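Local coordinates for protein tautomerase (Bordetella trematum, PDB 6VVR) that belongs to the tautomerase superfamily, whose members are built from beta-alpha-beta units, and here assembles as a trimer, at residues A22-V27 against A33-V38. Sequence-based numbering, arbitrary orientation.
Sequences ALSDAV and APLASV
Val27 and Val38 form the heart of a small, buried, largely apolar contact, with a water bridge at one side, in which helix 13-31 packs against the loop that leads from its C-terminal end into strand 39-45. This is the helix-to-strand connection of a beta-alpha-beta crossover, since strands 2-8 and 39-45 run parallel and side by side; two such units make up the tautomerase fold. The valines slide past each other in opposite directions, CG1 of Val27 meeting CG2 of Val38 at 3.7 Å. With CG1 anti to the backbone N (chi1 177°), Val27 also brings this methyl to CB of Ala33, 4.1 Å away. Branched at CB, valine presents a broad surface close to the backbone, while the single methyl of Ala33 lets the loop come close, its CA 6.7 Å from CA of Val27. Pro1 touches both Val27 and Ala33, and Leu3 of strand 2-8 lies on Val27 as well.

One turn earlier in the helix, small Ser24 lets Val38 approach until their CA atoms are 6.3 Å apart. Its OG is in van der Waals contact with CG1 of Val38 at 3.6 Å and, at the margin, with CD1 of the exposed Leu35 at 3.8 Å, near Gly54 of the second subunit. A 3-10 turn at 35-37 shapes the loop: Pro34 O accepts from both N and OG of Ser37, the hydroxyl arriving in the carbonyl plane, on a lone pair. No direct hydrogen bond joins helix to loop, but a water bridges them, lying 2.9 Å from Ser24 OG and donating to Val38 O.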
ATOM      1  N   ALA A  22      -1.019  20.588   1.635  1.00 26.38           N
ATOM      2  CA  ALA A  22      -1.700  20.572   2.927  1.00 24.62           C
ATOM      3  C   ALA A  22      -1.387  19.300   3.701  1.00 27.94           C
ATOM      4  O   ALA A  22      -1.271  19.329   4.929  1.00 27.92           O
ATOM      5  CB  ALA A  22      -3.210  20.726   2.750  1.00 26.80           C
ATOM      6  N   LEU A  23      -1.264  18.167   3.006  1.00 25.30           N
ATOM      7  CA  LEU A  23      -0.913  16.933   3.698  1.00 25.26           C
ATOM      8  C   LEU A  23       0.501  17.010   4.247  1.00 23.25           C
ATOM      9  O   LEU A  23       0.754  16.627   5.396  1.00 23.69           O
ATOM     10  CB  LEU A  23      -1.052  15.747   2.749  1.00 23.78           C
ATOM     11  CG  LEU A  23      -2.481  15.405   2.326  1.00 24.17           C
ATOM     12  CD1 LEU A  23      -2.411  14.271   1.339  1.00 25.22           C
ATOM     13  CD2 LEU A  23      -3.330  15.011   3.525  1.00 25.21           C
ATOM     14  N   SER A  24       1.435  17.530   3.445  1.00 24.10           N
ATOM     15  CA  SER A  24       2.816  17.632   3.903  1.00 25.10           C
ATOM     16  C   SER A  24       2.907  18.532   5.131  1.00 26.42           C
ATOM     17  O   SER A  24       3.481  18.150   6.157  1.00 26.23           O
ATOM     18  CB  SER A  24       3.703  18.146   2.769  1.00 25.58           C
ATOM     19  OG  SER A  24       5.017  18.426   3.236  1.00 27.17           O
ATOM     20  N   ASP A  25       2.302  19.720   5.061  1.00 27.60           N
ATOM     21  CA  ASP A  25       2.283  20.604   6.227  1.00 28.77           C
ATOM     22  C   ASP A  25       1.585  19.962   7.420  1.00 27.01           C
ATOM     23  O   ASP A  25       1.985  20.173   8.568  1.00 28.17           O
ATOM     24  CB  ASP A  25       1.600  21.927   5.890  1.00 31.87           C
ATOM     25  CG  ASP A  25       1.941  23.017   6.876  1.00 44.20           C
ATOM     26  OD1 ASP A  25       3.143  23.204   7.196  1.00 50.22           O
ATOM     27  OD2 ASP A  25       1.002  23.670   7.381  1.00 49.81           O
ATOM     28  N   ALA A  26       0.541  19.169   7.176  1.00 28.72           N
ATOM     29  CA  ALA A  26      -0.150  18.526   8.290  1.00 25.55           C
ATOM     30  C   ALA A  26       0.766  17.545   8.998  1.00 26.97           C
ATOM     31  O   ALA A  26       0.703  17.401  10.225  1.00 27.72           O
ATOM     32  CB  ALA A  26      -1.420  17.823   7.802  1.00 25.73           C
ATOM     33  N   VAL A  27       1.642  16.868   8.248  1.00 25.68           N
ATOM     34  CA  VAL A  27       2.594  15.956   8.875  1.00 25.00           C
ATOM     35  C   VAL A  27       3.581  16.735   9.731  1.00 25.11           C
ATOM     36  O   VAL A  27       3.848  16.385  10.884  1.00 24.67           O
ATOM     37  CB  VAL A  27       3.330  15.115   7.818  1.00 26.54           C
ATOM     38  CG1 VAL A  27       4.364  14.230   8.503  1.00 24.16           C
ATOM     39  CG2 VAL A  27       2.346  14.276   7.015  1.00 22.99           C
ATOM     40  N   ALA A  33       7.752  16.119  12.303  1.00 30.48           N
ATOM     41  CA  ALA A  33       8.705  15.427  11.456  1.00 28.21           C
ATOM     42  C   ALA A  33       9.511  16.442  10.649  1.00 26.41           C
ATOM     43  O   ALA A  33       8.977  17.471  10.235  1.00 28.04           O
ATOM     44  CB  ALA A  33       7.984  14.467  10.510  1.00 28.39           C
ATOM     45  N   PRO A  34      10.798  16.181  10.420  1.00 29.22           N
ATOM     46  CA  PRO A  34      11.568  17.058   9.530  1.00 30.44           C
ATOM     47  C   PRO A  34      10.948  17.065   8.144  1.00 30.51           C
ATOM     48  O   PRO A  34      10.568  16.018   7.614  1.00 27.94           O
ATOM     49  CB  PRO A  34      12.966  16.427   9.515  1.00 31.37           C
ATOM     50  CG  PRO A  34      12.991  15.459  10.660  1.00 34.99           C
ATOM     51  CD  PRO A  34      11.574  15.006  10.839  1.00 33.29           C
ATOM     52  N   LEU A  35      10.836  18.264   7.567  1.00 29.54           N
ATOM     53  CA  LEU A  35      10.246  18.404   6.242  1.00 30.24           C
ATOM     54  C   LEU A  35      10.884  17.454   5.233  1.00 29.13           C
ATOM     55  O   LEU A  35      10.193  16.890   4.375  1.00 25.15           O
ATOM     56  CB  LEU A  35      10.377  19.848   5.774  1.00 28.69           C
ATOM     57  CG  LEU A  35       9.849  20.114   4.378  1.00 30.21           C
ATOM     58  CD1 LEU A  35       8.345  19.902   4.384  1.00 26.80           C
ATOM     59  CD2 LEU A  35      10.213  21.520   3.943  1.00 29.06           C
ATOM     60  N   ALA A  36      12.197  17.238   5.343  1.00 29.21           N
ATOM     61  CA  ALA A  36      12.898  16.384   4.391  1.00 29.95           C
ATOM     62  C   ALA A  36      12.463  14.921   4.462  1.00 27.52           C
ATOM     63  O   ALA A  36      12.732  14.165   3.521  1.00 27.08           O
ATOM     64  CB  ALA A  36      14.409  16.490   4.615  1.00 30.83           C
ATOM     65  N   SER A  37      11.807  14.497   5.543  1.00 26.47           N
ATOM     66  CA  SER A  37      11.373  13.114   5.653  1.00 26.59           C
ATOM     67  C   SER A  37       9.958  12.893   5.137  1.00 24.67           C
ATOM     68  O   SER A  37       9.470  11.757   5.195  1.00 24.34           O
ATOM     69  CB  SER A  37      11.434  12.635   7.106  1.00 30.21           C
ATOM     70  OG  SER A  37      10.464  13.296   7.901  1.00 26.94           O
ATOM     71  N   VAL A  38       9.286  13.938   4.650  1.00 23.50           N
ATOM     72  CA  VAL A  38       7.861  13.881   4.323  1.00 23.60           C
ATOM     73  C   VAL A  38       7.700  13.778   2.812  1.00 25.18           C
ATOM     74  O   VAL A  38       8.134  14.669   2.069  1.00 24.61           O
ATOM     75  CB  VAL A  38       7.105  15.111   4.860  1.00 24.59           C
ATOM     76  CG1 VAL A  38       5.636  15.051   4.462  1.00 22.92           C
ATOM     77  CG2 VAL A  38       7.253  15.239   6.380  1.00 24.74           C
TER
HETATM   78  O   HOH W   1       6.456  16.859   1.301  1.00 24.40           O